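Local coordinates for sugar ABC transporter substrate-binding protein (Treponema pallidum subsp. pallidum, PDB 5U2P) that probably binds a solute, perhaps a sugar, in the periplasm and hands it to an ABC transporter, at residues 84-88 with 311-317; 32-36 with 59-65; 73-77 with 96-100. One frame throughout, in Å; residues are numbered along the deposited sequence.

Contact 1 (84-88 with 311-317)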
loop_
_atom_site.group_PDB
_atom_site.type_symbol
_atom_site.label_atom_id
_atom_site.label_comp_id
_atom_site.label_asym_id
_atom_site.label_seq_id
_atom_site.Cartn_x
_atom_site.Cartn_y
_atom_site.Cartn_z
ATOM N N THR A 84 16.912 6.110 26.517
ATOM C CA THR A 84 16.719 7.554 26.595
ATOM C C THR A 84 15.674 8.063 25.594
ATOM O O THR A 84 15.430 9.270 25.519
ATOM C CB THR A 84 18.041 8.297 26.346
ATOM O OG1 THR A 84 18.440 8.128 24.983
ATOM C CG2 THR A 84 19.134 7.762 27.271
ATOM N N ALA A 85 15.062 7.151 24.839
ATOM C CA ALA A 85 14.115 7.534 23.787
ATOM C C ALA A 85 12.992 8.379 24.360
ATOM O O ALA A 85 12.585 8.160 25.509
ATOM C CB ALA A 85 13.529 6.307 23.104
ATOM N N PRO A 86 12.486 9.332 23.563
ATOM C CA PRO A 86 11.317 10.130 23.973
ATOM C C PRO A 86 10.052 9.301 24.227
ATOM O O PRO A 86 9.998 8.126 23.882
ATOM C CB PRO A 86 11.131 11.081 22.791
ATOM C CG PRO A 86 12.512 11.307 22.330
ATOM C CD PRO A 86 13.137 9.933 22.384
ATOM N N ASP A 87 9.046 9.922 24.839
ATOM C CA ASP A 87 7.829 9.207 25.238
ATOM C C ASP A 87 7.032 8.700 24.024
ATOM O O ASP A 87 6.424 7.625 24.069
ATOM C CB ASP A 87 6.917 10.104 26.084
ATOM C CG ASP A 87 7.626 10.747 27.269
ATOM O OD1 ASP A 87 8.394 10.071 27.980
ATOM O OD2 ASP A 87 7.379 11.950 27.506
ATOM N N VAL A 88 6.996 9.514 22.975
ATOM C CA VAL A 88 6.320 9.193 21.725
ATOM C C VAL A 88 7.343 9.244 20.598
ATOM O O VAL A 88 8.102 10.205 20.506
ATOM C CB VAL A 88 5.162 10.159 21.444
ATOM C CG1 VAL A 88 4.551 9.910 20.060
ATOM C CG2 VAL A 88 4.122 10.008 22.535
ATOM N N VAL A 311 4.222 4.646 21.442
ATOM C CA VAL A 311 4.589 5.007 22.815
ATOM C C VAL A 311 5.737 4.126 23.318
ATOM O O VAL A 311 5.670 2.901 23.252
ATOM C CB VAL A 311 3.392 4.881 23.769
ATOM C CG1 VAL A 311 3.767 5.325 25.195
ATOM C CG2 VAL A 311 2.228 5.735 23.273
ATOM N N HIS A 312 6.795 4.784 23.782
ATOM C CA HIS A 312 7.940 4.111 24.398
ATOM C C HIS A 312 7.527 3.440 25.703
ATOM O O HIS A 312 7.105 4.099 26.650
ATOM C CB HIS A 312 9.042 5.128 24.649
ATOM C CG HIS A 312 10.315 4.545 25.189
ATOM N ND1 HIS A 312 11.169 5.270 25.993
ATOM C CD2 HIS A 312 10.898 3.335 25.015
ATOM C CE1 HIS A 312 12.215 4.525 26.307
ATOM N NE2 HIS A 312 12.074 3.344 25.729
ATOM N N LYS A 313 7.662 2.124 25.718
ATOM C CA LYS A 313 7.196 1.261 26.799
ATOM C C LYS A 313 7.825 1.608 28.136
ATOM O O LYS A 313 7.167 1.526 29.173
ATOM C CB LYS A 313 7.511 -0.196 26.441
ATOM C CG LYS A 313 6.841 -1.219 27.318
ATOM C CD LYS A 313 7.029 -2.636 26.773
ATOM C CE LYS A 313 6.270 -3.641 27.626
ATOM N NZ LYS A 313 6.340 -5.014 27.079
ATOM N N LYS A 314 9.100 1.988 28.112
ATOM C CA LYS A 314 9.836 2.283 29.347
ATOM C C LYS A 314 9.654 3.730 29.796
ATOM O O LYS A 314 10.242 4.149 30.787
ATOM C CB LYS A 314 11.324 1.967 29.159
ATOM C CG LYS A 314 11.588 0.493 28.830
ATOM C CD LYS A 314 13.076 0.159 28.690
ATOM C CE LYS A 314 13.290 -1.056 27.776
ATOM N NZ LYS A 314 14.728 -1.346 27.494
ATOM N N SER A 315 8.829 4.494 29.082
ATOM C CA SER A 315 8.528 5.858 29.494
ATOM C C SER A 315 7.904 5.923 30.890
ATOM O O SER A 315 7.095 5.068 31.269
ATOM C CB SER A 315 7.580 6.518 28.499
ATOM O OG SER A 315 7.082 7.731 29.019
ATOM N N ALA A 316 8.265 6.951 31.643
ATOM C CA ALA A 316 7.638 7.195 32.934
ATOM C C ALA A 316 6.290 7.911 32.766
ATOM O O ALA A 316 5.607 8.197 33.745
ATOM C CB ALA A 316 8.561 8.014 33.822
ATOM N N ARG A 317 5.919 8.194 31.522
ATOM C CA ARG A 317 4.713 8.970 31.206
ATOM C C ARG A 317 3.807 8.223 30.213
ATOM O O ARG A 317 3.119 8.850 29.405
ATOM C CB ARG A 317 5.082 10.329 30.608
ATOM C CG ARG A 317 6.025 11.197 31.420
ATOM C CD ARG A 317 6.835 12.050 30.449
ATOM N NE ARG A 317 7.443 13.230 31.049
ATOM C CZ ARG A 317 8.287 14.032 30.406
ATOM N NH1 ARG A 317 8.625 13.778 29.148
ATOM N NH2 ARG A 317 8.799 15.089 31.017
HETATM O O HOH W 1 10.427 8.075 27.351
#
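The carboxylate of Asp87 faces Ser315 and Arg317, one oxygen to each. Its OD2 takes a salt bridge from Arg317 NH1 at 2.8 Å, through the syn lone pair. The acid lies at the edge of the guanidinium, nearly in its plane, but the two flat groups are turned 75° apart. Only one nitrogen therefore grips the acid, not a bidentate pair. Ser315 OG donates to Asp87 OD1 over 2.9 Å and arrives from above the carboxylate plane. Water 1 also hydrogen-bonds to Asp87 OD1, probably as donor, and it lies in the ring plane of His312, 3.2 Å from His312 ND1.

His312 packs against the other end of 84-88. The CB of Ala85 sits over one face of the imidazole, 4.0 Å from its centroid, a CH-pi contact. His312 ND1 also makes a weak bond to Ala85 O. The His312 CG is anti to the backbone N (chi1 -176°), and this carries the ring toward Ala85. On the main chain, His312 N donates to Asp87 O at 2.9 Å.

The next shell sets these groups. A type I beta turn runs from His312 to Ser315. In the ST turn that follows, Arg317 N donates to Ser315 OG at 2.8 Å, so this hydroxyl both gives and accepts. Asp87 N is itself held by Ser35 OG of strand 33-39. With an arginine, a hydroxyl and a water around it, the buried Asp87 is probably held as the carboxylate. Its bonds to Ser315 and to Arg317, N-cap of helix 318-329, join that helix to the lead-in to strand 88-92.

Contact 2 (32-36 with 59-65)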
loop_
_atom_site.group_PDB
_atom_site.type_symbol
_atom_site.label_atom_id
_atom_site.label_comp_id
_atom_site.label_asym_id
_atom_site.label_seq_id
_atom_site.Cartn_x
_atom_site.Cartn_y
_atom_site.Cartn_z
ATOM N N VAL A 32 0.970 18.391 32.147
ATOM C CA VAL A 32 2.000 17.368 32.051
ATOM C C VAL A 32 3.010 17.736 30.974
ATOM O O VAL A 32 2.883 18.773 30.322
ATOM C CB VAL A 32 1.413 15.982 31.715
ATOM C CG1 VAL A 32 2.131 14.894 32.505
ATOM C CG2 VAL A 32 -0.078 15.939 31.992
ATOM N N ARG A 33 4.006 16.871 30.792
ATOM C CA ARG A 33 4.986 17.025 29.733
ATOM C C ARG A 33 4.989 15.760 28.880
ATOM O O ARG A 33 4.673 14.666 29.367
ATOM C CB ARG A 33 6.378 17.287 30.307
ATOM C CG ARG A 33 6.471 18.531 31.177
ATOM C CD ARG A 33 7.740 18.526 32.022
ATOM N NE ARG A 33 8.943 18.383 31.203
ATOM C CZ ARG A 33 10.174 18.246 31.689
ATOM N NH1 ARG A 33 10.379 18.230 33.001
ATOM N NH2 ARG A 33 11.203 18.121 30.861
ATOM N N LEU A 34 5.315 15.941 27.605
ATOM C CA LEU A 34 5.511 14.837 26.671
ATOM C C LEU A 34 6.662 15.153 25.731
ATOM O O LEU A 34 6.739 16.250 25.177
ATOM C CB LEU A 34 4.255 14.574 25.846
ATOM C CG LEU A 34 3.283 13.459 26.224
ATOM C CD1 LEU A 34 2.328 13.245 25.062
ATOM C CD2 LEU A 34 3.981 12.149 26.579
ATOM N N SER A 35 7.556 14.191 25.547
ATOM C CA SER A 35 8.627 14.328 24.591
ATOM C C SER A 35 8.308 13.473 23.368
ATOM O O SER A 35 7.724 12.395 23.483
ATOM C CB SER A 35 9.970 13.911 25.205
ATOM O OG SER A 35 9.910 12.591 25.698
ATOM N N VAL A 36 8.718 13.977 22.213
ATOM C CA VAL A 36 8.469 13.337 20.935
ATOM C C VAL A 36 9.736 13.294 20.087
ATOM O O VAL A 36 10.522 14.238 20.074
ATOM C CB VAL A 36 7.352 14.077 20.169
ATOM C CG1 VAL A 36 7.054 13.393 18.855
ATOM C CG2 VAL A 36 6.106 14.154 21.026
ATOM N N GLY A 59 -3.345 20.858 28.052
ATOM C CA GLY A 59 -2.333 21.132 29.057
ATOM C C GLY A 59 -1.200 20.132 29.003
ATOM O O GLY A 59 -0.648 19.739 30.031
ATOM N N ILE A 60 -0.858 19.699 27.799
ATOM C CA ILE A 60 0.285 18.799 27.626
ATOM C C ILE A 60 1.359 19.569 26.859
ATOM O O ILE A 60 1.224 19.811 25.661
ATOM C CB ILE A 60 -0.082 17.501 26.897
ATOM C CG1 ILE A 60 -1.179 16.749 27.671
ATOM C CG2 ILE A 60 1.154 16.626 26.764
ATOM C CD1 ILE A 60 -1.686 15.500 26.998
ATOM N N ALA A 61 2.398 19.986 27.572
ATOM C CA ALA A 61 3.536 20.646 26.941
ATOM C C ALA A 61 4.362 19.626 26.155
ATOM O O ALA A 61 5.040 18.788 26.744
ATOM C CB ALA A 61 4.392 21.330 27.982
ATOM N N VAL A 62 4.285 19.695 24.830
ATOM C CA VAL A 62 5.030 18.794 23.964
ATOM C C VAL A 62 6.356 19.415 23.542
ATOM O O VAL A 62 6.390 20.549 23.071
ATOM C CB VAL A 62 4.230 18.439 22.696
ATOM C CG1 VAL A 62 4.995 17.453 21.848
ATOM C CG2 VAL A 62 2.851 17.885 23.064
ATOM N N THR A 63 7.439 18.663 23.717
ATOM C CA THR A 63 8.739 19.035 23.174
ATOM C C THR A 63 9.114 18.053 22.069
ATOM O O THR A 63 9.121 16.839 22.281
ATOM C CB THR A 63 9.823 19.065 24.261
ATOM O OG1 THR A 63 9.894 17.795 24.912
ATOM C CG2 THR A 63 9.489 20.125 25.294
ATOM N N VAL A 64 9.392 18.592 20.888
ATOM C CA VAL A 64 9.705 17.785 19.708
ATOM C C VAL A 64 11.198 17.803 19.385
ATOM O O VAL A 64 11.837 18.855 19.350
ATOM C CB VAL A 64 8.917 18.267 18.471
ATOM C CG1 VAL A 64 9.284 17.443 17.237
ATOM C CG2 VAL A 64 7.429 18.187 18.733
ATOM N N GLU A 65 11.734 16.612 19.150
ATOM C CA GLU A 65 13.116 16.421 18.749
ATOM C C GLU A 65 13.137 15.823 17.343
ATOM O O GLU A 65 12.694 14.685 17.161
ATOM C CB GLU A 65 13.814 15.497 19.744
ATOM C CG GLU A 65 15.300 15.349 19.550
ATOM C CD GLU A 65 15.900 14.357 20.530
ATOM O OE1 GLU A 65 17.047 13.918 20.303
ATOM O OE2 GLU A 65 15.218 14.017 21.525
#
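Val32 to Val36 pair with Ile60 to Val64 in strict parallel register, joined by six backbone hydrogen bonds. The bonds alternate along strand 33-36. Leu34 N takes Ala61 O, and Leu34 O takes Thr63 N at 2.9 Å. Val36 repeats the pattern, with its N on Thr63 O and its O receiving Glu65 N at 2.8 Å. The series begins in the turn, where Val32 N donates to Gly59 O at 3.0 Å and Val32 O accepts from Ala61 N. Gly59 has positive phi and is where the chain leaves helix 45-58. CA-H...O contacts add to the pairing, the shortest being Val62 CA to Leu34 O at 3.3 Å. The strand axes diverge by only 17°.

Apolar contacts lie on the face that carries Leu34, Val36, Val62 and Val64. Val36 CG2 meets Val62 CG1 at 3.6 Å, the two side chains crossing at a slant. The CG1 of Val62 is anti to its backbone N (chi1 -177°), which directs this methyl at Val36. Ile60 CG2 rests on Leu34 CB at 3.8 Å. Helix 318-329 packs on Leu34, while helix 45-58 packs on Val62 and Val64.

The other face holds Arg33, Ser35, Ala61 and Thr63 and is more polar. Thr63 OG1 stands 3.9 Å from Ser35 CB. The Ser35 hydroxyl has its partner in Asp87, and Glu65 forms a salt bridge with Arg79.

Strand 33-39, helix 45-58 and strand 61-67 make a beta-alpha-beta unit, with 61-67 at the sheet edge. The strand order 2-1-3-5-4 is that expected of a type II periplasmic binding protein.

Contact 3 (73-77 with 96-100)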
loop_
_atom_site.group_PDB
_atom_site.type_symbol
_atom_site.label_atom_id
_atom_site.label_comp_id
_atom_site.label_asym_id
_atom_site.label_seq_id
_atom_site.Cartn_x
_atom_site.Cartn_y
_atom_site.Cartn_z
ATOM N N PRO A 73 16.286 6.065 11.582
ATOM C CA PRO A 73 16.223 4.691 12.100
ATOM C C PRO A 73 17.418 4.356 12.989
ATOM O O PRO A 73 17.242 3.726 14.027
ATOM C CB PRO A 73 16.213 3.839 10.833
ATOM C CG PRO A 73 15.688 4.754 9.763
ATOM C CD PRO A 73 16.230 6.101 10.111
ATOM N N THR A 74 18.609 4.801 12.595
ATOM C CA THR A 74 19.810 4.625 13.409
ATOM C C THR A 74 19.651 5.273 14.784
ATOM O O THR A 74 19.945 4.653 15.812
ATOM C CB THR A 74 21.052 5.235 12.720
ATOM O OG1 THR A 74 21.264 4.595 11.457
ATOM C CG2 THR A 74 22.293 5.062 13.584
ATOM N N VAL A 75 19.194 6.523 14.796
ATOM C CA VAL A 75 19.029 7.266 16.040
ATOM C C VAL A 75 17.971 6.647 16.939
ATOM O O VAL A 75 18.196 6.490 18.134
ATOM C CB VAL A 75 18.663 8.738 15.781
ATOM C CG1 VAL A 75 18.352 9.461 17.091
ATOM C CG2 VAL A 75 19.800 9.439 15.077
ATOM N N LEU A 76 16.813 6.315 16.381
ATOM C CA LEU A 76 15.751 5.716 17.186
ATOM C C LEU A 76 16.218 4.405 17.837
ATOM O O LEU A 76 15.988 4.180 19.029
ATOM C CB LEU A 76 14.515 5.465 16.332
ATOM C CG LEU A 76 13.353 4.734 17.003
ATOM C CD1 LEU A 76 12.852 5.495 18.205
ATOM C CD2 LEU A 76 12.243 4.492 16.007
ATOM N N HIS A 77 16.878 3.550 17.057
ATOM C CA HIS A 77 17.404 2.286 17.583
ATOM C C HIS A 77 18.310 2.544 18.780
ATOM O O HIS A 77 18.150 1.935 19.844
ATOM C CB HIS A 77 18.194 1.525 16.515
ATOM C CG HIS A 77 17.354 0.676 15.614
ATOM N ND1 HIS A 77 16.443 1.206 14.726
ATOM C CD2 HIS A 77 17.312 -0.666 15.441
ATOM C CE1 HIS A 77 15.869 0.226 14.050
ATOM N NE2 HIS A 77 16.374 -0.919 14.467
ATOM N N LEU A 96 8.129 -1.732 11.557
ATOM C CA LEU A 96 8.777 -1.086 12.707
ATOM C C LEU A 96 10.304 -1.143 12.683
ATOM O O LEU A 96 10.936 -1.286 13.731
ATOM C CB LEU A 96 8.280 -1.692 14.022
ATOM C CG LEU A 96 6.770 -1.755 14.203
ATOM C CD1 LEU A 96 6.448 -2.465 15.477
ATOM C CD2 LEU A 96 6.153 -0.366 14.218
ATOM N N HIS A 97 10.894 -1.001 11.500
ATOM C CA HIS A 97 12.350 -1.063 11.367
ATOM C C HIS A 97 12.925 -2.343 11.999
ATOM O O HIS A 97 14.029 -2.316 12.538
ATOM C CB HIS A 97 13.018 0.152 12.037
ATOM C CG HIS A 97 12.350 1.474 11.778
ATOM N ND1 HIS A 97 11.449 2.043 12.659
ATOM C CD2 HIS A 97 12.501 2.370 10.772
ATOM C CE1 HIS A 97 11.059 3.216 12.194
ATOM N NE2 HIS A 97 11.683 3.441 11.050
ATOM N N ALA A 98 12.165 -3.436 11.965
ATOM C CA ALA A 98 12.591 -4.729 12.525
ATOM C C ALA A 98 12.809 -4.713 14.045
ATOM O O ALA A 98 13.378 -5.663 14.611
ATOM C CB ALA A 98 13.862 -5.209 11.825
ATOM N N LEU A 99 12.349 -3.653 14.706
ATOM C CA LEU A 99 12.382 -3.559 16.164
ATOM C C LEU A 99 11.383 -4.521 16.804
ATOM O O LEU A 99 10.317 -4.768 16.249
ATOM C CB LEU A 99 12.071 -2.125 16.612
ATOM C CG LEU A 99 13.056 -1.033 16.177
ATOM C CD1 LEU A 99 12.467 0.370 16.403
ATOM C CD2 LEU A 99 14.373 -1.184 16.915
ATOM N N ASP A 100 11.721 -5.058 17.974
ATOM C CA ASP A 100 10.790 -5.906 18.722
ATOM C C ASP A 100 9.800 -5.049 19.500
ATOM O O ASP A 100 10.147 -4.466 20.547
ATOM C CB ASP A 100 11.546 -6.836 19.693
ATOM C CG ASP A 100 10.633 -7.861 20.349
ATOM O OD1 ASP A 100 9.396 -7.715 20.272
ATOM O OD2 ASP A 100 11.149 -8.821 20.947
#
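The imidazole of His77 meets Leu99 with a face and the carbonyl of His97 with an edge. Leu99 CD2 sits over one ring face, 3.3 Å from the centroid and 19° off the ring normal. This is a tight CH-pi contact. The methyl is shifted toward the ring rim and comes within 3.2 Å of His77 NE2. The carbonyl oxygen of His97 approaches from a different direction, at the ring edge and in its plane. His77 NE2 makes a weak hydrogen bond to it, 3.3 Å long and bent to 124°.

The far side of the ring is tied back to its own helix. His77 ND1 donates to Pro73 O at 2.7 Å. His77 N reaches the same oxygen from the opposite face of the carbonyl plane, as the normal helical bond. The ND1 bond and the weak NE2 contact help fix the ring, with CG anti to the carbonyl carbon (chi1 -85°). ND1 is the firmer donor, and the NE2 bond would require a cationic ring.

His97 turns its own ring toward the helix. Its CB lies 3.5 Å from His77 CE1. Its CD2 meets Pro73 CB at 4.0 Å, with the two side chains crossing at about a right angle. Leu76 CD2 reaches both His97 CE1 and, at 4.1 Å, Leu99 CD1. His97 ND1 is buried here and has no polar partner in the model. Leu96, His97 and Ala98 all have positive phi. They form a left-handed turn in which Leu99 N bonds to Leu96 O.

The contact joins helix 72-81 to the loop that leaves strand 88-92. That helix makes the crossover from strand 61-67 to 88-92, a beta-alpha-beta connection of the kind repeated in periplasmic binding protein domains.

All three contacts belong to the same part of the fold. Contacts 1 and 2 are neighbours, with centres 11 Å apart, and they touch through Ser35. Its O lies 3.0 Å from Val88 N, a probable hydrogen bond between strands 33-39 and 88-92. Contact 3 stands apart, its centre 14 Å from that of contact 1 and 22 Å from that of contact 2. The nearest atoms of contacts 1 and 3 are about 5 Å apart. Helix 72-81 still relates the two, since its Leu80 touches His312. The three contacts lie around one sheet, which holds strands 61-67, 33-39, 88-92 and 307-311.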